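Local structure of sulfite dehydrogenase (Paracoccus pantotrophus, 2XTS) at residues C120-M126 with Y138-I143; D191-F196 with P210-P216; L304-W310 with M338-R343. The protein oxidises protein-bound sulfane sulfur in the bacterial Sox pathway at a molybdenum-molybdopterin centre, probably passing the electrons to a haem-bearing cytochrome subunit. One frame throughout, in Å; residues are numbered along the deposited sequence.

How the contacts relate
Contacts 1 and 2 lie in the molybdopterin-binding part of the chain, and contact 3 lies in the dimerisation domain that follows; along the sequence each closes before the next opens. Contacts 1 and 2 have centres about 21 Å apart and do not touch, but both meet the cofactor: contact 1 at the molybdenum end, contact 2 at the phosphate. Contact 2 is a strand pair of an antiparallel sheet, and contact 1 lies where strand 112-119 of that sheet ends and strand 143-152 begins. Contact 3, on strand 338-346 of the eight-stranded antiparallel sheet, has its centre about 22 Å from that of contact 1 and 37 Å from that of contact 2. It belongs to the interface with the cytochrome chain.

Contact 1: C120-M126 with Y138-I143; sequences CAANGGM and YTQGMI. With 2MO (molybdenum (IV)oxide), chain F; MTE (phosphonic acidmono-(2-amino-5,6-dimercapto-4-oxo-3,7,8a,9,10,10a-hexahydro-4H-8-oxa-1,3,9,10-tetraaza-anthracen-7-ylmethyl)ester), chain E.
Asn123 lays its amide against the backbone of Gln140 to Met142 and works with both ends. ND2 donates to Gln140 O at 2.9 Å; that oxygen lies almost in the plane of the Asn123 amide, yet ND2 stands well above the carbonyl plane of Gln140. OD1 accepts the N-H of Met142 at 3.0 Å, likewise from above its own carbonyl plane, and also a hydrogen bond from a water that joins Gly124 N to Tyr138 O. Glu119 is a second acceptor for ND2. A leucine in place of Asn123 is likely to leave Met142 N, the Gln140 carbonyl, the water and Glu119 without their side-chain partner. Two overlapping turns, type I from Cys120 to Asn123 and type II from Ala122 to Gly125, carry the cysteine that ligates molybdenum in the sulfite oxidase fold: Cys120 SG binds the metal at 2.4 Å beside the two dithiolene sulfurs, and Ala121 N donates to OT1, an oxygen on the molybdenum. Behind the ligand, Cys120 N is bonded to Met142 O at 3.0 Å, Met142 being the centre of an inverse gamma turn. The Met142 side chain, extended beyond CG, runs alongside Ala122 and brings CE to 3.6 Å from Ala122 O. Met126, its chain bent at chi2 and chi3, reaches Met142 tip to tip, CE to CE at 3.7 Å.

Contact 2: D191-F196 with P210-P216; sequences DVMLAF and PARLVVP. With MTE (phosphonic acidmono-(2-amino-5,6-dimercapto-4-oxo-3,7,8a,9,10,10a-hexahydro-4H-8-oxa-1,3,9,10-tetraaza-anthracen-7-ylmethyl)ester), chain E.
Met193 and Ala195 pair with Val214 and Arg212 as hydrogen-bonded pairs of two antiparallel strands, 193-198 and 212-214, in the antiparallel sheet of the molybdopterin-binding domain. Four backbone bonds close the seam, the shortest from Ala195 N to Arg212 O at 2.8 Å. On the face of Leu194 and Leu213, Leu194 CD1 fits into the notch between Ala211 CB, at 3.9 Å, and Leu213 CD2, at 4.0 Å; Leu153 of helix 153-160 packs on both leucines. On the other face, the small Ala195 leaves a hollow that a branch of Val214 fills: a chi1 of 168° turns CG1 anti to the backbone N and leaves CG2 beside that N, 3.6 Å from Ala195 CB. Tyr148 of strand 143-152 touches Met193, Ala195 and Val214 there. At one end of the seam the Pro216 ring is wedged against Asp191, its CD 3.3 Å from Asp191 O, while Asp191 OD1 turns to a salt bridge with Lys187. At the other end the Phe196 ring presents its edge to Ala211, whose CB lies near the ring plane, 4.0 Å from Phe196 CD1. A water bridges Phe196 O and Pro210 O, donating to both. The sheet also delivers Arg212 to the cofactor, where its NH2 is hydrogen-bonded to Trp223 O as well. Bent at chi3, this side chain offers one guanidinium edge to the phosphate ester: NH1 donates to MTE O3P at 2.7 Å, and NH2 to MTE O4' in an almost straight bond of 175°.

Contact 3: L304-W310 with M338-R343; sequences LDGGKNW and MLLQSR
Loop 304-310, which joins strands 297-303 and 311-316, folds over strand 338-346 in the antiparallel sheet of the dimerisation domain, bonded by backbone at Leu304 and Gly306 and stacked at Trp310. Leu339 clamps the start of the loop: its N donates to Leu304 O and its O accepts from Gly306 N, both at 2.9 Å, the second in the carbonyl plane on a lone pair. Gly306 has a positive phi, and a CB on it would be pressed against Leu339 CD1. Within the loop Asp305 OD1 uses its syn lone pair for Asn309 N. Leu304 and Leu340 cross obliquely, CD2 to CD2 at 3.6 Å. Further on, Gln341, extended beyond CG, places OE1 3.4 Å from Trp310 CH2, while NE2 is hydrogen-bonded to Thr375 OG1 and shares a water with Gly306 O. The other end is a cation-pi stack. Arg343 runs out with CG anti to the backbone N (chi1 -180°), then bends at chi3, which lays the guanidinium flat over the indole with the planes 22° apart. A salt bridge from NH2 to Asp301 and a hydrogen bond to Cys164 O of the neighbouring cytochrome chain hold it there, tying this corner to the subunit interface. Arg343 CZ lies 3.7 Å from the centroid of the five-membered Trp310 ring, 7° off its normal.

Contact 1: C120-M126 with Y138-I143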
loop_
_atom_site.group_PDB
_atom_site.type_symbol
_atom_site.label_atom_id
_atom_site.label_comp_id
_atom_site.label_asym_id
_atom_site.label_seq_id
_atom_site.Cartn_x
_atom_site.Cartn_y
_atom_site.Cartn_z
ATOM N N CYS A 120 -13.558 -0.997 12.826
ATOM C CA CYS A 120 -14.110 -1.715 13.976
ATOM C C CYS A 120 -15.395 -1.017 14.448
ATOM O O CYS A 120 -15.471 0.191 14.503
ATOM C CB CYS A 120 -13.095 -1.723 15.099
ATOM S SG CYS A 120 -13.610 -2.715 16.534
ATOM N N ALA A 121 -16.396 -1.820 14.784
ATOM C CA ALA A 121 -17.647 -1.320 15.307
ATOM C C ALA A 121 -17.419 -0.396 16.491
ATOM O O ALA A 121 -18.205 0.547 16.713
ATOM C CB ALA A 121 -18.521 -2.483 15.748
ATOM N N ALA A 122 -16.374 -0.702 17.265
ATOM C CA ALA A 122 -16.029 0.016 18.490
ATOM C C ALA A 122 -15.200 1.282 18.275
ATOM O O ALA A 122 -14.811 1.912 19.246
ATOM C CB ALA A 122 -15.338 -0.934 19.480
ATOM N N ASN A 123 -14.917 1.655 17.023
ATOM C CA ASN A 123 -14.081 2.827 16.770
ATOM C C ASN A 123 -14.758 4.070 17.368
ATOM O O ASN A 123 -15.927 4.342 17.107
ATOM C CB ASN A 123 -13.844 2.984 15.273
ATOM C CG ASN A 123 -12.680 3.888 14.945
ATOM O OD1 ASN A 123 -11.720 4.007 15.714
ATOM N ND2 ASN A 123 -12.735 4.491 13.764
ATOM N N GLY A 124 -14.042 4.782 18.231
ATOM C CA GLY A 124 -14.644 5.905 18.923
ATOM C C GLY A 124 -15.598 5.573 20.060
ATOM O O GLY A 124 -16.212 6.454 20.669
ATOM N N GLY A 125 -15.733 4.302 20.393
ATOM C CA GLY A 125 -16.725 3.897 21.384
ATOM C C GLY A 125 -16.408 4.421 22.772
ATOM O O GLY A 125 -17.313 4.732 23.557
ATOM N N MET A 126 -15.126 4.563 23.075
ATOM C CA MET A 126 -14.692 5.134 24.359
ATOM C C MET A 126 -15.080 6.602 24.491
ATOM O O MET A 126 -14.973 7.171 25.576
ATOM C CB MET A 126 -13.171 4.962 24.588
ATOM C CG MET A 126 -12.263 5.885 23.789
ATOM S SD MET A 126 -12.178 5.573 22.020
ATOM C CE MET A 126 -11.294 3.987 21.970
ATOM N N TYR A 138 -6.113 7.355 18.422
ATOM C CA TYR A 138 -6.830 6.638 19.486
ATOM C C TYR A 138 -8.343 6.707 19.326
ATOM O O TYR A 138 -9.045 5.736 19.561
ATOM C CB TYR A 138 -6.401 7.176 20.870
ATOM C CG TYR A 138 -4.913 7.132 21.022
ATOM C CD1 TYR A 138 -4.257 5.928 21.198
ATOM C CD2 TYR A 138 -4.158 8.275 20.922
ATOM C CE1 TYR A 138 -2.891 5.873 21.284
ATOM C CE2 TYR A 138 -2.780 8.225 20.975
ATOM C CZ TYR A 138 -2.158 7.021 21.178
ATOM O OH TYR A 138 -0.792 6.929 21.224
ATOM N N THR A 139 -8.857 7.880 18.976
ATOM C CA THR A 139 -10.298 8.059 18.937
ATOM C C THR A 139 -10.944 7.679 17.598
ATOM O O THR A 139 -12.158 7.474 17.547
ATOM C CB THR A 139 -10.684 9.500 19.384
ATOM O OG1 THR A 139 -9.961 10.486 18.646
ATOM C CG2 THR A 139 -10.383 9.704 20.844
ATOM N N GLN A 140 -10.140 7.514 16.528
ATOM C CA GLN A 140 -10.642 7.127 15.219
ATOM C C GLN A 140 -9.796 6.066 14.508
ATOM O O GLN A 140 -10.115 5.713 13.384
ATOM C CB GLN A 140 -10.821 8.365 14.320
ATOM C CG GLN A 140 -12.047 9.256 14.603
ATOM C CD GLN A 140 -11.814 10.268 15.727
ATOM O OE1 GLN A 140 -10.685 10.568 16.093
ATOM N NE2 GLN A 140 -12.890 10.840 16.229
ATOM N N GLY A 141 -8.723 5.590 15.134
ATOM C CA GLY A 141 -7.762 4.758 14.432
ATOM C C GLY A 141 -8.006 3.258 14.392
ATOM O O GLY A 141 -7.154 2.527 13.929
ATOM N N MET A 142 -9.172 2.781 14.816
ATOM C CA MET A 142 -9.545 1.387 14.590
ATOM C C MET A 142 -10.132 1.273 13.172
ATOM O O MET A 142 -11.306 0.941 12.981
ATOM C CB MET A 142 -10.556 0.858 15.620
ATOM C CG MET A 142 -10.252 1.097 17.046
ATOM S SD MET A 142 -11.582 0.311 18.023
ATOM C CE MET A 142 -11.332 1.058 19.629
ATOM N N ILE A 143 -9.298 1.547 12.166
ATOM C CA ILE A 143 -9.715 1.534 10.800
ATOM C C ILE A 143 -8.486 1.320 9.924
ATOM O O ILE A 143 -7.387 1.782 10.235
ATOM C CB ILE A 143 -10.417 2.887 10.440
ATOM C CG1 ILE A 143 -11.149 2.804 9.112
ATOM C CG2 ILE A 143 -9.452 4.084 10.460
ATOM C CD1 ILE A 143 -12.222 3.876 8.984
HETATM MO MO 2MO F . -14.183 -4.931 15.858
HETATM O OT1 2MO F . -15.805 -4.722 15.121
HETATM O OT2 2MO F . -14.251 -5.162 17.802
HETATM N N1 MTE E . -11.703 -12.783 12.701
HETATM C C2 MTE E . -11.345 -13.746 13.545
HETATM N N2 MTE E . -11.244 -15.010 13.081
HETATM N N3 MTE E . -11.058 -13.496 14.836
HETATM C C4 MTE E . -11.130 -12.244 15.375
HETATM O O4 MTE E . -10.836 -12.094 16.579
HETATM N N5 MTE E . -11.742 -9.848 14.948
HETATM C C6 MTE E . -12.681 -9.116 14.129
HETATM C C7 MTE E . -12.422 -9.200 12.633
HETATM N N8 MTE E . -12.249 -10.573 12.236
HETATM C C9 MTE E . -11.544 -11.149 14.522
HETATM C C10 MTE E . -11.846 -11.492 13.127
HETATM C "C1'" MTE E . -12.801 -7.655 14.523
HETATM S "S1'" MTE E . -13.682 -7.243 15.978
HETATM C "C2'" MTE E . -12.317 -6.663 13.739
HETATM S "S2'" MTE E . -12.607 -5.002 14.079
HETATM C "C3'" MTE E . -11.529 -7.020 12.497
HETATM O "O3'" MTE E . -11.272 -8.426 12.339
HETATM C "C4'" MTE E . -10.169 -6.350 12.534
HETATM O "O4'" MTE E . -9.462 -6.625 11.317
HETATM P P MTE E . -7.880 -6.369 11.353
HETATM O O1P MTE E . -7.840 -4.843 11.666
HETATM O O2P MTE E . -7.249 -7.136 12.469
HETATM O O3P MTE E . -7.407 -6.664 9.971
HETATM O O HOH W 1 -11.230 4.334 18.467
#

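Contact 2: D191-F196 with P210-P216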
loop_
_atom_site.group_PDB
_atom_site.type_symbol
_atom_site.label_atom_id
_atom_site.label_comp_id
_atom_site.label_asym_id
_atom_site.label_seq_id
_atom_site.Cartn_x
_atom_site.Cartn_y
_atom_site.Cartn_z
ATOM N N ASP A 191 -21.483 -8.313 -2.587
ATOM C CA ASP A 191 -20.091 -7.899 -2.692
ATOM C C ASP A 191 -19.168 -8.454 -1.610
ATOM O O ASP A 191 -18.073 -7.944 -1.414
ATOM C CB ASP A 191 -19.997 -6.370 -2.737
ATOM C CG ASP A 191 -20.537 -5.695 -1.494
ATOM O OD1 ASP A 191 -21.101 -6.384 -0.609
ATOM O OD2 ASP A 191 -20.410 -4.451 -1.417
ATOM N N VAL A 192 -19.578 -9.501 -0.914
ATOM C CA VAL A 192 -18.667 -10.134 0.057
ATOM C C VAL A 192 -17.633 -10.959 -0.709
ATOM O O VAL A 192 -17.977 -11.736 -1.590
ATOM C CB VAL A 192 -19.373 -11.003 1.131
ATOM C CG1 VAL A 192 -18.372 -11.589 2.135
ATOM C CG2 VAL A 192 -20.420 -10.179 1.869
ATOM N N MET A 193 -16.377 -10.782 -0.341
ATOM C CA MET A 193 -15.244 -11.433 -0.982
ATOM C C MET A 193 -14.465 -12.253 0.039
ATOM O O MET A 193 -14.346 -11.862 1.206
ATOM C CB MET A 193 -14.331 -10.343 -1.588
ATOM C CG MET A 193 -12.974 -10.795 -2.114
ATOM S SD MET A 193 -11.795 -9.465 -2.324
ATOM C CE MET A 193 -12.708 -8.470 -3.492
ATOM N N LEU A 194 -13.927 -13.386 -0.402
ATOM C CA LEU A 194 -12.837 -14.059 0.280
ATOM C C LEU A 194 -11.543 -13.514 -0.308
ATOM O O LEU A 194 -11.181 -13.828 -1.447
ATOM C CB LEU A 194 -12.944 -15.586 0.111
ATOM C CG LEU A 194 -11.919 -16.418 0.870
ATOM C CD1 LEU A 194 -12.178 -16.348 2.377
ATOM C CD2 LEU A 194 -11.896 -17.852 0.346
ATOM N N ALA A 195 -10.861 -12.692 0.481
ATOM C CA ALA A 195 -9.673 -11.974 0.024
ATOM C C ALA A 195 -8.418 -12.710 0.409
ATOM O O ALA A 195 -8.301 -13.216 1.511
ATOM C CB ALA A 195 -9.645 -10.590 0.626
ATOM N N PHE A 196 -7.468 -12.758 -0.520
ATOM C CA PHE A 196 -6.135 -13.318 -0.261
ATOM C C PHE A 196 -5.038 -12.291 -0.359
ATOM O O PHE A 196 -3.963 -12.483 0.239
ATOM C CB PHE A 196 -5.737 -14.418 -1.252
ATOM C CG PHE A 196 -6.854 -15.265 -1.720
ATOM C CD1 PHE A 196 -7.629 -15.975 -0.796
ATOM C CD2 PHE A 196 -7.141 -15.387 -3.073
ATOM C CE1 PHE A 196 -8.685 -16.763 -1.222
ATOM C CE2 PHE A 196 -8.193 -16.182 -3.502
ATOM C CZ PHE A 196 -8.963 -16.869 -2.574
ATOM N N PRO A 210 -4.054 -16.965 5.469
ATOM C CA PRO A 210 -4.004 -16.585 4.067
ATOM C C PRO A 210 -5.327 -16.131 3.440
ATOM O O PRO A 210 -5.356 -15.856 2.253
ATOM C CB PRO A 210 -3.499 -17.866 3.396
ATOM C CG PRO A 210 -4.185 -18.924 4.196
ATOM C CD PRO A 210 -4.205 -18.425 5.621
ATOM N N ALA A 211 -6.408 -16.040 4.210
ATOM C CA ALA A 211 -7.691 -15.672 3.659
ATOM C C ALA A 211 -8.607 -15.065 4.712
ATOM O O ALA A 211 -8.745 -15.599 5.816
ATOM C CB ALA A 211 -8.364 -16.922 3.018
ATOM N N ARG A 212 -9.261 -13.958 4.359
ATOM C CA ARG A 212 -10.241 -13.296 5.218
ATOM C C ARG A 212 -11.473 -12.924 4.414
ATOM O O ARG A 212 -11.400 -12.796 3.193
ATOM C CB ARG A 212 -9.675 -12.030 5.880
ATOM C CG ARG A 212 -9.630 -10.810 4.953
ATOM C CD ARG A 212 -9.137 -9.567 5.655
ATOM N NE ARG A 212 -9.972 -9.250 6.813
ATOM C CZ ARG A 212 -9.585 -8.463 7.809
ATOM N NH1 ARG A 212 -8.475 -7.745 7.715
ATOM N NH2 ARG A 212 -10.359 -8.327 8.881
ATOM N N LEU A 213 -12.581 -12.670 5.104
ATOM C CA LEU A 213 -13.684 -11.984 4.473
ATOM C C LEU A 213 -13.487 -10.482 4.440
ATOM O O LEU A 213 -13.011 -9.891 5.403
ATOM C CB LEU A 213 -14.999 -12.287 5.193
ATOM C CG LEU A 213 -15.420 -13.756 5.229
ATOM C CD1 LEU A 213 -16.807 -13.923 5.859
ATOM C CD2 LEU A 213 -15.382 -14.383 3.836
ATOM N N VAL A 214 -13.905 -9.906 3.322
ATOM C CA VAL A 214 -13.996 -8.468 3.094
ATOM C C VAL A 214 -15.480 -8.194 2.873
ATOM O O VAL A 214 -16.111 -8.814 1.993
ATOM C CB VAL A 214 -13.115 -8.012 1.905
ATOM C CG1 VAL A 214 -13.445 -6.592 1.496
ATOM C CG2 VAL A 214 -11.672 -8.139 2.308
ATOM N N VAL A 215 -16.060 -7.329 3.723
ATOM C CA VAL A 215 -17.523 -7.105 3.785
ATOM C C VAL A 215 -17.788 -5.605 3.628
ATOM O O VAL A 215 -17.896 -4.870 4.616
ATOM C CB VAL A 215 -18.092 -7.632 5.127
ATOM C CG1 VAL A 215 -19.619 -7.643 5.076
ATOM C CG2 VAL A 215 -17.492 -9.025 5.478
ATOM N N PRO A 216 -17.813 -5.116 2.385
ATOM C CA PRO A 216 -17.764 -3.678 2.179
ATOM C C PRO A 216 -18.864 -2.906 2.914
ATOM O O PRO A 216 -20.050 -3.225 2.834
ATOM C CB PRO A 216 -17.874 -3.542 0.680
ATOM C CG PRO A 216 -17.197 -4.768 0.189
ATOM C CD PRO A 216 -17.673 -5.829 1.107
HETATM N N1 MTE E . -11.703 -12.783 12.701
HETATM C C2 MTE E . -11.345 -13.746 13.545
HETATM N N2 MTE E . -11.244 -15.010 13.081
HETATM N N3 MTE E . -11.058 -13.496 14.836
HETATM C C4 MTE E . -11.130 -12.244 15.375
HETATM O O4 MTE E . -10.836 -12.094 16.579
HETATM N N5 MTE E . -11.742 -9.848 14.948
HETATM C C6 MTE E . -12.681 -9.116 14.129
HETATM C C7 MTE E . -12.422 -9.200 12.633
HETATM N N8 MTE E . -12.249 -10.573 12.236
HETATM C C9 MTE E . -11.544 -11.149 14.522
HETATM C C10 MTE E . -11.846 -11.492 13.127
HETATM C "C1'" MTE E . -12.801 -7.655 14.523
HETATM S "S1'" MTE E . -13.682 -7.243 15.978
HETATM C "C2'" MTE E . -12.317 -6.663 13.739
HETATM S "S2'" MTE E . -12.607 -5.002 14.079
HETATM C "C3'" MTE E . -11.529 -7.020 12.497
HETATM O "O3'" MTE E . -11.272 -8.426 12.339
HETATM C "C4'" MTE E . -10.169 -6.350 12.534
HETATM O "O4'" MTE E . -9.462 -6.625 11.317
HETATM P P MTE E . -7.880 -6.369 11.353
HETATM O O1P MTE E . -7.840 -4.843 11.666
HETATM O O2P MTE E . -7.249 -7.136 12.469
HETATM O O3P MTE E . -7.407 -6.664 9.971
HETATM O O HOH W 2 -3.057 -14.785 1.173
#

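Contact 3: L304-W310 with M338-R343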
loop_
_atom_site.group_PDB
_atom_site.type_symbol
_atom_site.label_atom_id
_atom_site.label_comp_id
_atom_site.label_asym_id
_atom_site.label_seq_id
_atom_site.Cartn_x
_atom_site.Cartn_y
_atom_site.Cartn_z
ATOM N N LEU A 304 -14.327 25.970 11.354
ATOM C CA LEU A 304 -13.279 26.440 12.238
ATOM C C LEU A 304 -13.806 26.995 13.551
ATOM O O LEU A 304 -13.000 27.399 14.396
ATOM C CB LEU A 304 -12.454 27.541 11.546
ATOM C CG LEU A 304 -12.026 27.289 10.090
ATOM C CD1 LEU A 304 -11.201 28.470 9.621
ATOM C CD2 LEU A 304 -11.266 25.960 9.945
ATOM N N ASP A 305 -15.137 27.062 13.688
ATOM C CA ASP A 305 -15.762 27.769 14.800
ATOM C C ASP A 305 -16.812 26.930 15.500
ATOM O O ASP A 305 -17.796 27.439 16.024
ATOM C CB ASP A 305 -16.301 29.135 14.331
ATOM C CG ASP A 305 -17.379 29.041 13.283
ATOM O OD1 ASP A 305 -17.834 27.930 12.944
ATOM O OD2 ASP A 305 -17.807 30.139 12.831
ATOM N N GLY A 306 -16.590 25.619 15.547
ATOM C CA GLY A 306 -17.441 24.714 16.331
ATOM C C GLY A 306 -18.817 24.448 15.770
ATOM O O GLY A 306 -19.721 24.065 16.507
ATOM N N GLY A 307 -18.973 24.667 14.463
ATOM C CA GLY A 307 -20.215 24.387 13.776
ATOM C C GLY A 307 -21.137 25.570 13.560
ATOM O O GLY A 307 -22.232 25.389 13.080
ATOM N N LYS A 308 -20.670 26.771 13.860
ATOM C CA LYS A 308 -21.454 27.969 13.556
ATOM C C LYS A 308 -21.455 28.238 12.049
ATOM O O LYS A 308 -22.443 28.725 11.502
ATOM C CB LYS A 308 -20.901 29.177 14.310
ATOM C CG LYS A 308 -21.141 29.139 15.792
ATOM C CD LYS A 308 -20.594 30.391 16.452
ATOM C CE LYS A 308 -20.963 30.459 17.914
ATOM N NZ LYS A 308 -20.550 31.757 18.506
ATOM N N ASN A 309 -20.324 27.955 11.404
ATOM C CA ASN A 309 -20.175 28.181 9.975
ATOM C C ASN A 309 -19.322 27.108 9.340
ATOM O O ASN A 309 -18.341 26.640 9.934
ATOM C CB ASN A 309 -19.553 29.531 9.683
ATOM C CG ASN A 309 -20.385 30.687 10.218
ATOM O OD1 ASN A 309 -20.125 31.192 11.318
ATOM N ND2 ASN A 309 -21.394 31.064 9.474
ATOM N N TRP A 310 -19.736 26.707 8.152
ATOM C CA TRP A 310 -19.098 25.613 7.427
ATOM C C TRP A 310 -18.618 26.045 6.064
ATOM O O TRP A 310 -19.259 26.850 5.418
ATOM C CB TRP A 310 -20.097 24.470 7.246
ATOM C CG TRP A 310 -20.587 23.878 8.538
ATOM C CD1 TRP A 310 -21.677 24.264 9.261
ATOM C CD2 TRP A 310 -20.001 22.787 9.251
ATOM N NE1 TRP A 310 -21.802 23.492 10.374
ATOM C CE2 TRP A 310 -20.775 22.587 10.405
ATOM C CE3 TRP A 310 -18.879 21.975 9.038
ATOM C CZ2 TRP A 310 -20.490 21.593 11.327
ATOM C CZ3 TRP A 310 -18.590 20.991 9.969
ATOM C CH2 TRP A 310 -19.394 20.816 11.106
ATOM N N MET A 338 -9.297 27.981 17.526
ATOM C CA MET A 338 -10.294 27.443 16.621
ATOM C C MET A 338 -10.943 26.225 17.246
ATOM O O MET A 338 -10.351 25.584 18.122
ATOM C CB MET A 338 -9.694 27.056 15.258
ATOM C CG MET A 338 -9.015 28.197 14.521
ATOM S SD MET A 338 -8.392 27.711 12.909
ATOM C CE MET A 338 -6.989 26.682 13.356
ATOM N N LEU A 339 -12.164 25.943 16.807
ATOM C CA LEU A 339 -12.840 24.695 17.122
ATOM C C LEU A 339 -13.098 23.998 15.801
ATOM O O LEU A 339 -14.079 24.264 15.103
ATOM C CB LEU A 339 -14.129 24.946 17.897
ATOM C CG LEU A 339 -13.935 25.416 19.339
ATOM C CD1 LEU A 339 -15.258 25.975 19.860
ATOM C CD2 LEU A 339 -13.380 24.319 20.253
ATOM N N LEU A 340 -12.197 23.085 15.457
ATOM C CA LEU A 340 -12.256 22.436 14.150
ATOM C C LEU A 340 -13.224 21.271 14.176
ATOM O O LEU A 340 -13.196 20.461 15.102
ATOM C CB LEU A 340 -10.884 21.887 13.737
ATOM C CG LEU A 340 -9.710 22.846 13.644
ATOM C CD1 LEU A 340 -8.465 22.085 13.277
ATOM C CD2 LEU A 340 -10.001 23.954 12.642
ATOM N N GLN A 341 -14.036 21.160 13.128
ATOM C CA GLN A 341 -14.917 20.021 12.932
ATOM C C GLN A 341 -14.992 19.678 11.455
ATOM O O GLN A 341 -14.851 20.566 10.601
ATOM C CB GLN A 341 -16.330 20.341 13.401
ATOM C CG GLN A 341 -16.482 20.652 14.869
ATOM C CD GLN A 341 -17.914 20.881 15.271
ATOM O OE1 GLN A 341 -18.752 21.247 14.459
ATOM N NE2 GLN A 341 -18.201 20.634 16.551
ATOM N N SER A 342 -15.245 18.407 11.162
ATOM C CA SER A 342 -15.556 17.980 9.828
ATOM C C SER A 342 -16.873 17.210 9.840
ATOM O O SER A 342 -17.203 16.513 10.817
ATOM C CB SER A 342 -14.424 17.160 9.231
ATOM O OG SER A 342 -14.132 15.993 9.979
ATOM N N ARG A 343 -17.610 17.331 8.745
ATOM C CA ARG A 343 -18.939 16.718 8.612
ATOM C C ARG A 343 -19.071 16.101 7.223
ATOM O O ARG A 343 -19.100 16.831 6.222
ATOM C CB ARG A 343 -20.020 17.774 8.837
ATOM C CG ARG A 343 -21.443 17.312 8.740
ATOM C CD ARG A 343 -22.373 18.504 9.003
ATOM N NE ARG A 343 -22.327 19.500 7.929
ATOM C CZ ARG A 343 -22.928 20.689 7.965
ATOM N NH1 ARG A 343 -23.587 21.077 9.050
ATOM N NH2 ARG A 343 -22.838 21.512 6.926
HETATM O O HOH W 3 -20.941 21.644 17.442
#